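Local coordinates for endoribonuclease L-PSP/chorismate mutase-like domain-containing protein (Shewanella oneidensis, PDB 2OTM) that is of unknown function but is a putative endoribonuclease of the YjgF-like (L-PSP) family, assembling as a trimer, at residues E28-V33 with K81-E86; L71-A76 with D114-L119; I107-A112 with I134-V139; D118-I123 with G128-M133. One frame throughout, in Å; residues are numbered along the deposited sequence.

Contact 1 (E28-V33 with K81-E86)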
loop_
_atom_site.group_PDB
_atom_site.type_symbol
_atom_site.label_atom_id
_atom_site.label_comp_id
_atom_site.label_asym_id
_atom_site.label_seq_id
_atom_site.Cartn_x
_atom_site.Cartn_y
_atom_site.Cartn_z
ATOM N N GLU B 28 -9.083 -10.656 -9.160
ATOM C CA GLU B 28 -10.440 -10.131 -9.162
ATOM C C GLU B 28 -10.399 -8.608 -9.207
ATOM O O GLU B 28 -9.540 -7.997 -8.565
ATOM C CB GLU B 28 -11.176 -10.554 -7.872
ATOM C CG GLU B 28 -11.359 -12.057 -7.709
ATOM C CD GLU B 28 -12.248 -12.634 -8.797
ATOM O OE1 GLU B 28 -13.169 -11.912 -9.240
ATOM O OE2 GLU B 28 -12.005 -13.784 -9.228
ATOM N N PRO B 29 -11.295 -7.986 -9.972
ATOM C CA PRO B 29 -11.408 -6.531 -9.961
ATOM C C PRO B 29 -11.737 -5.918 -8.627
ATOM O O PRO B 29 -11.440 -4.762 -8.423
ATOM C CB PRO B 29 -12.554 -6.257 -10.934
ATOM C CG PRO B 29 -13.187 -7.534 -11.162
ATOM C CD PRO B 29 -12.157 -8.567 -11.004
ATOM N N TYR B 30 -12.367 -6.675 -7.739
ATOM C CA TYR B 30 -12.577 -6.228 -6.380
ATOM C C TYR B 30 -12.679 -7.432 -5.471
ATOM O O TYR B 30 -12.934 -8.568 -5.932
ATOM C CB TYR B 30 -13.838 -5.351 -6.247
ATOM C CG TYR B 30 -15.137 -6.040 -6.570
ATOM C CD1 TYR B 30 -15.860 -6.710 -5.603
ATOM C CD2 TYR B 30 -15.647 -6.010 -7.855
ATOM C CE1 TYR B 30 -17.048 -7.354 -5.919
ATOM C CE2 TYR B 30 -16.820 -6.634 -8.171
ATOM C CZ TYR B 30 -17.510 -7.309 -7.203
ATOM O OH TYR B 30 -18.683 -7.925 -7.536
ATOM N N SER B 31 -12.460 -7.203 -4.180
ATOM C CA SER B 31 -12.721 -8.207 -3.189
ATOM C C SER B 31 -13.454 -7.600 -2.003
ATOM O O SER B 31 -13.539 -6.381 -1.850
ATOM C CB SER B 31 -11.427 -8.928 -2.763
ATOM O OG SER B 31 -10.436 -8.087 -2.197
ATOM N N ILE B 32 -14.056 -8.462 -1.194
ATOM C CA ILE B 32 -14.812 -8.020 -0.026
ATOM C C ILE B 32 -14.399 -8.883 1.163
ATOM O O ILE B 32 -14.317 -10.125 1.054
ATOM C CB ILE B 32 -16.355 -8.092 -0.223
ATOM C CG1 ILE B 32 -16.805 -7.195 -1.376
ATOM C CG2 ILE B 32 -17.112 -7.669 1.060
ATOM C CD1 ILE B 32 -18.281 -7.309 -1.780
ATOM N N VAL B 33 -14.076 -8.219 2.274
ATOM C CA VAL B 33 -13.823 -8.881 3.557
ATOM C C VAL B 33 -14.683 -8.152 4.579
ATOM O O VAL B 33 -14.582 -6.939 4.770
ATOM C CB VAL B 33 -12.328 -8.890 3.957
ATOM C CG1 VAL B 33 -11.755 -7.468 4.027
ATOM C CG2 VAL B 33 -12.144 -9.601 5.277
ATOM N N LYS B 81 -19.834 0.495 -8.574
ATOM C CA LYS B 81 -21.243 0.373 -8.945
ATOM C C LYS B 81 -21.584 -1.033 -9.419
ATOM O O LYS B 81 -22.684 -1.550 -9.162
ATOM C CB LYS B 81 -21.622 1.356 -10.051
ATOM C CG LYS B 81 -23.116 1.237 -10.441
ATOM C CD LYS B 81 -23.728 2.548 -10.826
ATOM C CE LYS B 81 -25.164 2.364 -11.355
ATOM N NZ LYS B 81 -26.211 2.261 -10.280
ATOM N N GLN B 82 -20.647 -1.645 -10.137
ATOM C CA GLN B 82 -20.827 -3.021 -10.569
ATOM C C GLN B 82 -20.902 -3.966 -9.385
ATOM O O GLN B 82 -21.718 -4.876 -9.371
ATOM C CB GLN B 82 -19.703 -3.439 -11.503
ATOM C CG GLN B 82 -19.977 -4.717 -12.261
ATOM C CD GLN B 82 -18.711 -5.266 -12.895
ATOM O OE1 GLN B 82 -18.605 -5.337 -14.114
ATOM N NE2 GLN B 82 -17.725 -5.612 -12.065
ATOM N N ALA B 83 -20.063 -3.738 -8.388
ATOM C CA ALA B 83 -20.052 -4.550 -7.205
ATOM C C ALA B 83 -21.314 -4.373 -6.344
ATOM O O ALA B 83 -21.827 -5.361 -5.835
ATOM C CB ALA B 83 -18.835 -4.226 -6.381
ATOM N N CYS B 84 -21.807 -3.140 -6.178
ATOM C CA CYS B 84 -22.888 -2.975 -5.192
ATOM C C CYS B 84 -24.239 -2.590 -5.763
ATOM O O CYS B 84 -25.213 -2.577 -5.030
ATOM C CB CYS B 84 -22.472 -2.021 -4.080
ATOM S SG CYS B 84 -22.224 -0.377 -4.643
ATOM N N GLY B 85 -24.308 -2.330 -7.060
ATOM C CA GLY B 85 -25.590 -2.086 -7.730
ATOM C C GLY B 85 -26.058 -0.654 -7.635
ATOM O O GLY B 85 -26.314 -0.014 -8.667
ATOM N N GLU B 86 -26.196 -0.162 -6.407
ATOM C CA GLU B 86 -26.614 1.190 -6.118
ATOM C C GLU B 86 -25.500 1.777 -5.294
ATOM O O GLU B 86 -25.174 1.254 -4.239
ATOM C CB GLU B 86 -27.921 1.171 -5.326
ATOM C CG GLU B 86 -29.151 0.772 -6.141
ATOM C CD GLU B 86 -29.566 1.840 -7.146
ATOM O OE1 GLU B 86 -29.369 3.053 -6.886
ATOM O OE2 GLU B 86 -30.086 1.466 -8.215
HETATM O O HOH W 1 -21.067 -7.852 -5.874
#

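Contact 2 (L71-A76 with D114-L119)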
loop_
_atom_site.group_PDB
_atom_site.type_symbol
_atom_site.label_atom_id
_atom_site.label_comp_id
_atom_site.label_asym_id
_atom_site.label_seq_id
_atom_site.Cartn_x
_atom_site.Cartn_y
_atom_site.Cartn_z
ATOM N N LEU B 71 -10.222 10.684 -14.098
ATOM C CA LEU B 71 -10.749 9.668 -15.000
ATOM C C LEU B 71 -10.543 8.252 -14.437
ATOM O O LEU B 71 -11.440 7.407 -14.526
ATOM C CB LEU B 71 -10.125 9.798 -16.385
ATOM C CG LEU B 71 -10.646 8.914 -17.501
ATOM C CD1 LEU B 71 -12.183 8.978 -17.661
ATOM C CD2 LEU B 71 -9.881 9.247 -18.795
ATOM N N ALA B 72 -9.368 7.979 -13.876
ATOM C CA ALA B 72 -9.133 6.679 -13.205
ATOM C C ALA B 72 -10.125 6.442 -12.068
ATOM O O ALA B 72 -10.604 5.313 -11.845
ATOM C CB ALA B 72 -7.675 6.622 -12.679
ATOM N N THR B 73 -10.453 7.515 -11.351
ATOM C CA THR B 73 -11.393 7.422 -10.225
ATOM C C THR B 73 -12.819 7.207 -10.753
ATOM O O THR B 73 -13.595 6.464 -10.171
ATOM C CB THR B 73 -11.304 8.643 -9.323
ATOM O OG1 THR B 73 -9.957 8.749 -8.805
ATOM C CG2 THR B 73 -12.282 8.509 -8.172
ATOM N N LEU B 74 -13.156 7.828 -11.874
ATOM C CA LEU B 74 -14.449 7.549 -12.499
ATOM C C LEU B 74 -14.549 6.083 -12.862
ATOM O O LEU B 74 -15.603 5.473 -12.673
ATOM C CB LEU B 74 -14.635 8.416 -13.752
ATOM C CG LEU B 74 -16.016 8.424 -14.385
ATOM C CD1 LEU B 74 -17.058 9.021 -13.402
ATOM C CD2 LEU B 74 -15.966 9.195 -15.697
ATOM N N ASN B 75 -13.462 5.517 -13.393
ATOM C CA ASN B 75 -13.382 4.071 -13.646
ATOM C C ASN B 75 -13.548 3.258 -12.369
ATOM O O ASN B 75 -14.313 2.305 -12.337
ATOM C CB ASN B 75 -12.057 3.696 -14.345
ATOM C CG ASN B 75 -12.119 3.874 -15.853
ATOM O OD1 ASN B 75 -12.411 2.911 -16.580
ATOM N ND2 ASN B 75 -11.900 5.106 -16.329
ATOM N N ALA B 76 -12.863 3.661 -11.302
ATOM C CA ALA B 76 -13.003 3.007 -9.999
ATOM C C ALA B 76 -14.442 3.044 -9.470
ATOM O O ALA B 76 -14.907 2.085 -8.864
ATOM C CB ALA B 76 -12.030 3.639 -8.970
ATOM N N ASP B 114 -5.308 14.944 -6.239
ATOM C CA ASP B 114 -6.535 15.663 -5.901
ATOM C C ASP B 114 -7.605 15.506 -6.967
ATOM O O ASP B 114 -8.760 15.717 -6.669
ATOM C CB ASP B 114 -6.277 17.164 -5.670
ATOM C CG ASP B 114 -5.689 17.467 -4.302
ATOM O OD1 ASP B 114 -5.828 16.634 -3.371
ATOM O OD2 ASP B 114 -5.075 18.554 -4.180
ATOM N N GLY B 115 -7.242 15.151 -8.201
ATOM C CA GLY B 115 -8.254 14.833 -9.215
ATOM C C GLY B 115 -9.136 13.678 -8.743
ATOM O O GLY B 115 -10.346 13.664 -8.978
ATOM N N ALA B 116 -8.515 12.686 -8.089
ATOM C CA ALA B 116 -9.241 11.591 -7.470
ATOM C C ALA B 116 -10.002 12.064 -6.232
ATOM O O ALA B 116 -11.194 11.833 -6.111
ATOM C CB ALA B 116 -8.271 10.433 -7.094
ATOM N N SER B 117 -9.312 12.687 -5.288
ATOM C CA SER B 117 -9.941 13.092 -4.026
ATOM C C SER B 117 -11.128 14.010 -4.251
ATOM O O SER B 117 -12.178 13.820 -3.627
ATOM C CB SER B 117 -8.925 13.726 -3.073
ATOM O OG SER B 117 -7.933 12.784 -2.658
ATOM N N ASP B 118 -10.985 14.983 -5.163
ATOM C CA ASP B 118 -12.070 15.951 -5.400
ATOM C C ASP B 118 -13.283 15.248 -5.997
ATOM O O ASP B 118 -14.413 15.618 -5.698
ATOM C CB ASP B 118 -11.621 17.056 -6.361
ATOM C CG ASP B 118 -10.595 17.995 -5.757
ATOM O OD1 ASP B 118 -10.369 17.958 -4.527
ATOM O OD2 ASP B 118 -10.029 18.789 -6.521
ATOM N N LEU B 119 -13.078 14.279 -6.871
ATOM C CA LEU B 119 -14.239 13.578 -7.469
ATOM C C LEU B 119 -14.983 12.738 -6.414
ATOM O O LEU B 119 -16.218 12.672 -6.393
ATOM C CB LEU B 119 -13.817 12.703 -8.629
ATOM C CG LEU B 119 -14.961 12.053 -9.421
ATOM C CD1 LEU B 119 -15.803 13.058 -10.208
ATOM C CD2 LEU B 119 -14.358 10.987 -10.330
#

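Contact 3 (I107-A112 with I134-V139)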
loop_
_atom_site.group_PDB
_atom_site.type_symbol
_atom_site.label_atom_id
_atom_site.label_comp_id
_atom_site.label_asym_id
_atom_site.label_seq_id
_atom_site.Cartn_x
_atom_site.Cartn_y
_atom_site.Cartn_z
ATOM N N ILE B 107 7.293 17.747 -8.061
ATOM C CA ILE B 107 6.789 17.157 -6.792
ATOM C C ILE B 107 5.337 17.576 -6.537
ATOM O O ILE B 107 4.861 17.534 -5.377
ATOM C CB ILE B 107 7.681 17.519 -5.548
ATOM C CG1 ILE B 107 7.688 19.049 -5.325
ATOM C CG2 ILE B 107 9.093 16.967 -5.720
ATOM C CD1 ILE B 107 8.167 19.516 -3.924
ATOM N N GLU B 108 4.628 17.988 -7.601
ATOM C CA GLU B 108 3.250 18.439 -7.469
ATOM C C GLU B 108 2.279 17.339 -7.717
ATOM O O GLU B 108 1.116 17.600 -7.963
ATOM C CB GLU B 108 2.929 19.583 -8.448
ATOM C CG GLU B 108 3.734 20.817 -8.226
ATOM C CD GLU B 108 3.567 21.401 -6.840
ATOM O OE1 GLU B 108 2.442 21.347 -6.285
ATOM O OE2 GLU B 108 4.576 21.914 -6.301
ATOM N N HIS B 109 2.717 16.091 -7.574
ATOM C CA HIS B 109 1.816 14.973 -7.751
ATOM C C HIS B 109 0.692 14.925 -6.753
ATOM O O HIS B 109 -0.360 14.424 -7.063
ATOM C CB HIS B 109 2.571 13.616 -7.873
ATOM C CG HIS B 109 3.515 13.311 -6.749
ATOM N ND1 HIS B 109 4.619 14.088 -6.471
ATOM C CD2 HIS B 109 3.523 12.306 -5.847
ATOM C CE1 HIS B 109 5.250 13.588 -5.425
ATOM N NE2 HIS B 109 4.596 12.509 -5.028
ATOM N N PRO B 110 0.892 15.425 -5.514
ATOM C CA PRO B 110 -0.319 15.464 -4.692
ATOM C C PRO B 110 -1.462 16.271 -5.317
ATOM O O PRO B 110 -2.602 15.981 -5.088
ATOM C CB PRO B 110 0.175 16.116 -3.386
ATOM C CG PRO B 110 1.641 15.744 -3.366
ATOM C CD PRO B 110 2.082 15.869 -4.768
ATOM N N LYS B 111 -1.135 17.308 -6.081
ATOM C CA LYS B 111 -2.153 18.103 -6.744
ATOM C C LYS B 111 -2.829 17.296 -7.838
ATOM O O LYS B 111 -4.030 17.408 -7.996
ATOM C CB LYS B 111 -1.552 19.370 -7.350
ATOM C CG LYS B 111 -1.002 20.330 -6.327
ATOM N N ALA B 112 -2.074 16.438 -8.532
ATOM C CA ALA B 112 -2.646 15.519 -9.505
ATOM C C ALA B 112 -3.600 14.541 -8.844
ATOM O O ALA B 112 -4.706 14.353 -9.319
ATOM C CB ALA B 112 -1.545 14.740 -10.284
ATOM N N ILE B 134 -0.223 7.956 -1.277
ATOM C CA ILE B 134 0.238 8.344 -2.590
ATOM C C ILE B 134 1.624 7.739 -2.790
ATOM O O ILE B 134 2.429 7.690 -1.850
ATOM C CB ILE B 134 0.304 9.882 -2.734
ATOM C CG1 ILE B 134 0.562 10.237 -4.184
ATOM C CG2 ILE B 134 1.430 10.457 -1.807
ATOM C CD1 ILE B 134 0.245 11.715 -4.556
ATOM N N TRP B 135 1.870 7.227 -4.000
ATOM C CA TRP B 135 3.198 6.702 -4.359
ATOM C C TRP B 135 3.575 7.176 -5.758
ATOM O O TRP B 135 2.708 7.477 -6.560
ATOM C CB TRP B 135 3.230 5.162 -4.429
ATOM C CG TRP B 135 2.913 4.399 -3.171
ATOM C CD1 TRP B 135 3.740 4.090 -2.129
ATOM C CD2 TRP B 135 1.652 3.837 -2.862
ATOM N NE1 TRP B 135 3.064 3.332 -1.179
ATOM C CE2 TRP B 135 1.773 3.176 -1.608
ATOM C CE3 TRP B 135 0.428 3.830 -3.522
ATOM C CZ2 TRP B 135 0.727 2.491 -1.038
ATOM C CZ3 TRP B 135 -0.614 3.156 -2.953
ATOM C CH2 TRP B 135 -0.464 2.499 -1.711
ATOM N N THR B 136 4.884 7.261 -6.007
ATOM C CA THR B 136 5.366 7.357 -7.337
ATOM C C THR B 136 6.115 6.082 -7.649
ATOM O O THR B 136 6.905 5.583 -6.821
ATOM C CB THR B 136 6.269 8.597 -7.565
ATOM O OG1 THR B 136 7.395 8.534 -6.689
ATOM C CG2 THR B 136 5.472 9.882 -7.284
ATOM N N ASN B 137 5.927 5.574 -8.856
ATOM C CA ASN B 137 6.665 4.391 -9.302
ATOM C C ASN B 137 7.260 4.665 -10.669
ATOM O O ASN B 137 6.654 5.389 -11.479
ATOM C CB ASN B 137 5.737 3.184 -9.479
ATOM C CG ASN B 137 5.222 2.562 -8.177
ATOM O OD1 ASN B 137 4.431 1.615 -8.269
ATOM N ND2 ASN B 137 5.634 3.055 -6.985
ATOM N N PRO B 138 8.446 4.107 -10.949
ATOM C CA PRO B 138 9.133 4.441 -12.205
ATOM C C PRO B 138 8.556 3.770 -13.436
ATOM O O PRO B 138 8.752 4.260 -14.572
ATOM C CB PRO B 138 10.548 3.951 -11.969
ATOM C CG PRO B 138 10.436 2.921 -10.921
ATOM C CD PRO B 138 9.239 3.223 -10.102
ATOM N N VAL B 139 7.894 2.642 -13.232
ATOM C CA VAL B 139 7.358 1.845 -14.356
ATOM C C VAL B 139 5.936 1.468 -13.994
ATOM O O VAL B 139 5.676 1.020 -12.871
ATOM C CB VAL B 139 8.221 0.541 -14.616
ATOM C CG1 VAL B 139 7.550 -0.305 -15.710
ATOM C CG2 VAL B 139 9.681 0.890 -14.959
#

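Contact 4 (D118-I123 with G128-M133). With ACT (acetate ion), chain I.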
loop_
_atom_site.group_PDB
_atom_site.type_symbol
_atom_site.label_atom_id
_atom_site.label_comp_id
_atom_site.label_asym_id
_atom_site.label_seq_id
_atom_site.Cartn_x
_atom_site.Cartn_y
_atom_site.Cartn_z
ATOM N N ASP B 118 -10.985 14.983 -5.163
ATOM C CA ASP B 118 -12.070 15.951 -5.400
ATOM C C ASP B 118 -13.283 15.248 -5.997
ATOM O O ASP B 118 -14.413 15.618 -5.698
ATOM C CB ASP B 118 -11.621 17.056 -6.361
ATOM C CG ASP B 118 -10.595 17.995 -5.757
ATOM O OD1 ASP B 118 -10.369 17.958 -4.527
ATOM O OD2 ASP B 118 -10.029 18.789 -6.521
ATOM N N LEU B 119 -13.078 14.279 -6.871
ATOM C CA LEU B 119 -14.239 13.578 -7.469
ATOM C C LEU B 119 -14.983 12.738 -6.414
ATOM O O LEU B 119 -16.218 12.672 -6.393
ATOM C CB LEU B 119 -13.817 12.703 -8.629
ATOM C CG LEU B 119 -14.961 12.053 -9.421
ATOM C CD1 LEU B 119 -15.803 13.058 -10.208
ATOM C CD2 LEU B 119 -14.358 10.987 -10.330
ATOM N N LEU B 120 -14.233 12.124 -5.510
ATOM C CA LEU B 120 -14.864 11.329 -4.444
ATOM C C LEU B 120 -15.799 12.229 -3.603
ATOM O O LEU B 120 -16.942 11.854 -3.288
ATOM C CB LEU B 120 -13.819 10.678 -3.563
ATOM C CG LEU B 120 -12.981 9.562 -4.221
ATOM C CD1 LEU B 120 -11.931 8.971 -3.266
ATOM C CD2 LEU B 120 -13.934 8.453 -4.748
ATOM N N LEU B 121 -15.326 13.421 -3.284
ATOM C CA LEU B 121 -16.130 14.381 -2.515
ATOM C C LEU B 121 -17.318 14.899 -3.330
ATOM O O LEU B 121 -18.422 15.011 -2.806
ATOM C CB LEU B 121 -15.249 15.524 -2.030
ATOM C CG LEU B 121 -14.214 15.138 -0.959
ATOM C CD1 LEU B 121 -13.204 16.250 -0.758
ATOM C CD2 LEU B 121 -14.896 14.769 0.335
ATOM N N GLU B 122 -17.099 15.179 -4.606
ATOM C CA GLU B 122 -18.158 15.671 -5.490
ATOM C C GLU B 122 -19.289 14.654 -5.629
ATOM O O GLU B 122 -20.475 14.980 -5.537
ATOM C CB GLU B 122 -17.557 15.952 -6.851
ATOM C CG GLU B 122 -18.514 16.453 -7.922
ATOM C CD GLU B 122 -17.795 16.708 -9.252
ATOM O OE1 GLU B 122 -16.530 16.729 -9.282
ATOM O OE2 GLU B 122 -18.505 16.889 -10.259
ATOM N N ILE B 123 -18.932 13.390 -5.791
ATOM C CA ILE B 123 -19.904 12.382 -6.115
ATOM C C ILE B 123 -20.529 11.764 -4.866
ATOM O O ILE B 123 -21.740 11.468 -4.868
ATOM C CB ILE B 123 -19.291 11.290 -7.036
ATOM C CG1 ILE B 123 -18.810 11.910 -8.358
ATOM C CG2 ILE B 123 -20.267 10.127 -7.323
ATOM C CD1 ILE B 123 -19.859 12.733 -9.117
ATOM N N GLY B 128 -17.784 10.547 0.890
ATOM C CA GLY B 128 -16.567 10.511 0.112
ATOM C C GLY B 128 -15.334 11.004 0.835
ATOM O O GLY B 128 -14.249 11.028 0.252
ATOM N N ARG B 129 -15.463 11.374 2.105
ATOM C CA ARG B 129 -14.317 11.835 2.906
ATOM C C ARG B 129 -13.425 10.657 3.205
ATOM O O ARG B 129 -13.880 9.676 3.785
ATOM C CB ARG B 129 -14.793 12.450 4.216
ATOM C CG ARG B 129 -15.629 13.697 4.046
ATOM C CD ARG B 129 -16.151 14.176 5.388
ATOM N NE ARG B 129 -15.156 14.959 6.116
ATOM C CZ ARG B 129 -15.347 15.475 7.332
ATOM N NH1 ARG B 129 -16.501 15.299 7.967
ATOM N NH2 ARG B 129 -14.381 16.180 7.910
ATOM N N HIS B 130 -12.161 10.757 2.825
ATOM C CA HIS B 130 -11.261 9.624 2.842
ATOM C C HIS B 130 -9.887 10.034 3.295
ATOM O O HIS B 130 -9.515 11.198 3.093
ATOM C CB HIS B 130 -11.104 9.087 1.433
ATOM C CG HIS B 130 -10.697 10.129 0.437
ATOM N ND1 HIS B 130 -11.607 10.978 -0.158
ATOM C CD2 HIS B 130 -9.486 10.460 -0.072
ATOM C CE1 HIS B 130 -10.967 11.798 -0.968
ATOM N NE2 HIS B 130 -9.680 11.490 -0.954
ATOM N N SER B 131 -9.156 9.092 3.911
ATOM C CA SER B 131 -7.707 9.190 4.050
ATOM C C SER B 131 -7.104 8.749 2.730
ATOM O O SER B 131 -7.793 8.200 1.871
ATOM C CB SER B 131 -7.148 8.346 5.211
ATOM O OG SER B 131 -7.476 6.962 5.103
ATOM N N ARG B 132 -5.809 8.986 2.543
ATOM C CA ARG B 132 -5.198 8.572 1.298
ATOM C C ARG B 132 -3.718 8.289 1.420
ATOM O O ARG B 132 -3.051 8.775 2.369
ATOM C CB ARG B 132 -5.492 9.588 0.174
ATOM C CG ARG B 132 -4.454 10.640 -0.076
ATOM C CD ARG B 132 -4.910 11.549 -1.223
ATOM N NE ARG B 132 -3.877 12.524 -1.491
ATOM C CZ ARG B 132 -4.009 13.616 -2.231
ATOM N NH1 ARG B 132 -5.145 13.912 -2.837
ATOM N NH2 ARG B 132 -2.961 14.402 -2.373
HETATM N N MSE B 133 -3.262 7.441 0.491
HETATM C CA MSE B 133 -1.847 7.132 0.289
HETATM C C MSE B 133 -1.473 7.544 -1.112
HETATM O O MSE B 133 -2.277 7.482 -2.059
HETATM C CB MSE B 133 -1.576 5.622 0.447
HETATM C CG MSE B 133 -2.039 5.026 1.739
HETATM SE SE MSE B 133 -1.287 3.189 1.970
HETATM C CE MSE B 133 0.541 3.551 2.430
HETATM C C ACT I . -0.469 13.102 -0.023
HETATM O O ACT I . -1.349 12.180 0.055
HETATM O OXT ACT I . -0.585 13.953 -0.950
HETATM C CH3 ACT I . 0.691 13.219 0.930
#

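Contact 1 (E28-V33 with K81-E86)
This is a small surface contact of an aromatic ring on an alanine: Tyr30, at the start of strand 30-33, lays its ring against Ala83 in the last turn of helix 62-84. The methyl carbon CB of Ala83 stands over one ring face, 3.5 Å from the centroid of the Tyr30 ring and 15° off the normal, a CH-pi contact. Its approach is shifted toward the phenol end, with Ala83 CB 3.5 Å from Tyr30 CZ. Tyr30 reaches the helix by holding CG between its backbone N and carbonyl carbon (chi1 63°), which swings the ring out from the strand. Alanine suits the opposite position because its short side chain lets the flat ring come close to the helix backbone; Tyr30 OH lies 3.7 Å from Ala83 CA. The hydroxyl is tied to the same turn by a water, 2.9 Å from Tyr30 OH, that donates to Ala83 O at 2.6 Å. Gln82 brushes the ring's edge with the end of its extended side chain. Just beyond, Gly85 ends the helix with a positive phi of 85°, a value that favours glycine, and its carbonyl is gripped by the helix's own lysine, Lys81 NZ to Gly85 O at 2.8 Å. Lys81 also forms a salt bridge with Glu7. On the sheet side, Tyr30 and Ile32 pack on Leu37 of strand 36-39, while Ser31, between them, bonds to Ser131 and Tyr94 of the second subunit. Strand 30-33 is thus held between its antiparallel neighbour 36-39, the end of helix 62-84 and another chain.

Contact 2 (L71-A76 with D114-L119)
Thr73 and Ala116 mark the close approach of the two long helices of the YjgF-like alpha/beta fold, which lie together against the sheet. The axes of helix segments 71-76 and 114-119 come within 8.7 Å and cross at -46°, with Thr73 CA and Ala116 CA 5.4 Å apart. Small residues, threonine and alanine, permit this.

The polar side-chain group at the crossing is the Thr73 hydroxyl. With OG1 beside its backbone N (chi1 -60°), it bonds back to the carbonyl of Cys69 on its own helix, so a buried hydroxyl is satisfied without a partner on the other helix. It lies beside Ala116: Thr73 OG1 is modelled 2.9 Å from Ala116 CB, so short that the exact separation is doubtful.

The apolar contacts centre on Leu119, whose CD2 branch reaches the methyl of Thr73, CG2 to CD2 3.9 Å, the two side chains running antiparallel alongside one another. An alanine in place of Thr73 loses both the hydroxyl and the methyl, which would probably open a gap beside Leu119 CD2 and leave the Cys69 carbonyl without its side-chain donor. Beneath the crossing, Thr73 rests on Val148 of strand 146-153 and Ala116 on Leu96 of strand 92-100. Leu119 CD2 also settles against the next helical residue, 4.3 Å from Leu74 CB and 3.7 Å from Leu74 N.

Contact 3 (I107-A112 with I134-V139)
The imidazole of His109 is packed between two aliphatic groups. Over one face sits the methyl of Thr136, with CG2 3.7 Å from the centroid of the His109 ring and 27° off the normal, a CH-pi contact displaced toward the ring's rim, the two side chains meeting at about a right angle. On the opposite face lies Pro110 CD. Ile134 adds a third neighbour: its CD1 is 3.6 Å from His109 CD2 and 3.8 Å from Pro110 CA, filling the corner between ring and helix. His109 CG lies between its backbone N and carbonyl carbon (chi1 54°), which directs the ring at these two strand residues. A serine in place of His109 removes the ring, and the methyls of Thr136 and Ile134 would probably face a gap.

Further out, Leu56, Val102 and Met140 of the third subunit pack on His109. Thr136 OG1 bonds to Val139 O of the third subunit while CG2 turns to the ring. The helix starts at Glu108, its N-cap residue, and proline suits its first turn, where no amide hydrogen is needed. The arrangement belongs to a beta-alpha-beta unit, with the start of helix 109-124 packed on the end of strand 131-136.

Contact 4 (D118-I123 with G128-M133)
Leu121 and Gly128 bring the end of the helix and the returning chain together, their CA atoms 4.7 Å apart, with Leu120 O 3.7 Å from Gly128 CA. Glycine fits because a side chain would point toward the helix: a CB built there would fall only 2.2 Å from Leu120 O.

Leu120 uses its CD1 branch, placed over one face of the His130 ring, 3.8 Å from the centroid and 16° off the normal in a CH-pi contact. The imidazole is locked in rotation: His130 ND1 donates to Gly128 O at 2.7 Å, almost straight at 178° and in the plane of the ring, while NE2 bonds to Ser117 OG. Having CG between backbone N and carbonyl carbon (chi1 53°) turns the ring's edge back to that carbonyl. This is the return from helix to strand in the beta-alpha-beta unit of strand 92-100, helix 109-124 and strand 131-136.

Leu121 shields the backbone, with Leu121 CD2 3.8 Å from Gly128 O. Arg129, in the conformer given, forms a salt bridge with Glu28 of the third subunit. Further along, the guanidinium of Arg132 holds an acetate at its edge, near its own plane, through two bonds, Arg132 NE to acetate O at 3.0 Å and NH2 to OXT at 2.8 Å. The acetate probably came from the crystallisation liquor, but its site is consistent with the anion-binding pocket of YjgF relatives. Asp114 and Ser117 fix the same guanidinium through NH1.

Overall arrangement
Contacts 2, 3 and 4 are buried and all use helix 109-124, whereas contact 1 lies at the surface, on the far side of the chain's centre from contact 3. Contact 2 is nearest the core, where small and aliphatic side chains let helix 62-84 meet its neighbour; the same helix 62-84 ends in contact 1, whose ring is linked through water. Contacts 3 and 4 secure the two ends of one beta-alpha-beta unit, each setting a methyl over a histidine, but contact 4 adds the charged and polar bonds that contact 2 lacks between its helices. Contacts 2 and 4 are joined by polar side chains of helix 109-124, and contacts 3 and 4 by a probable bond from Arg132 NH2 to Pro110 O.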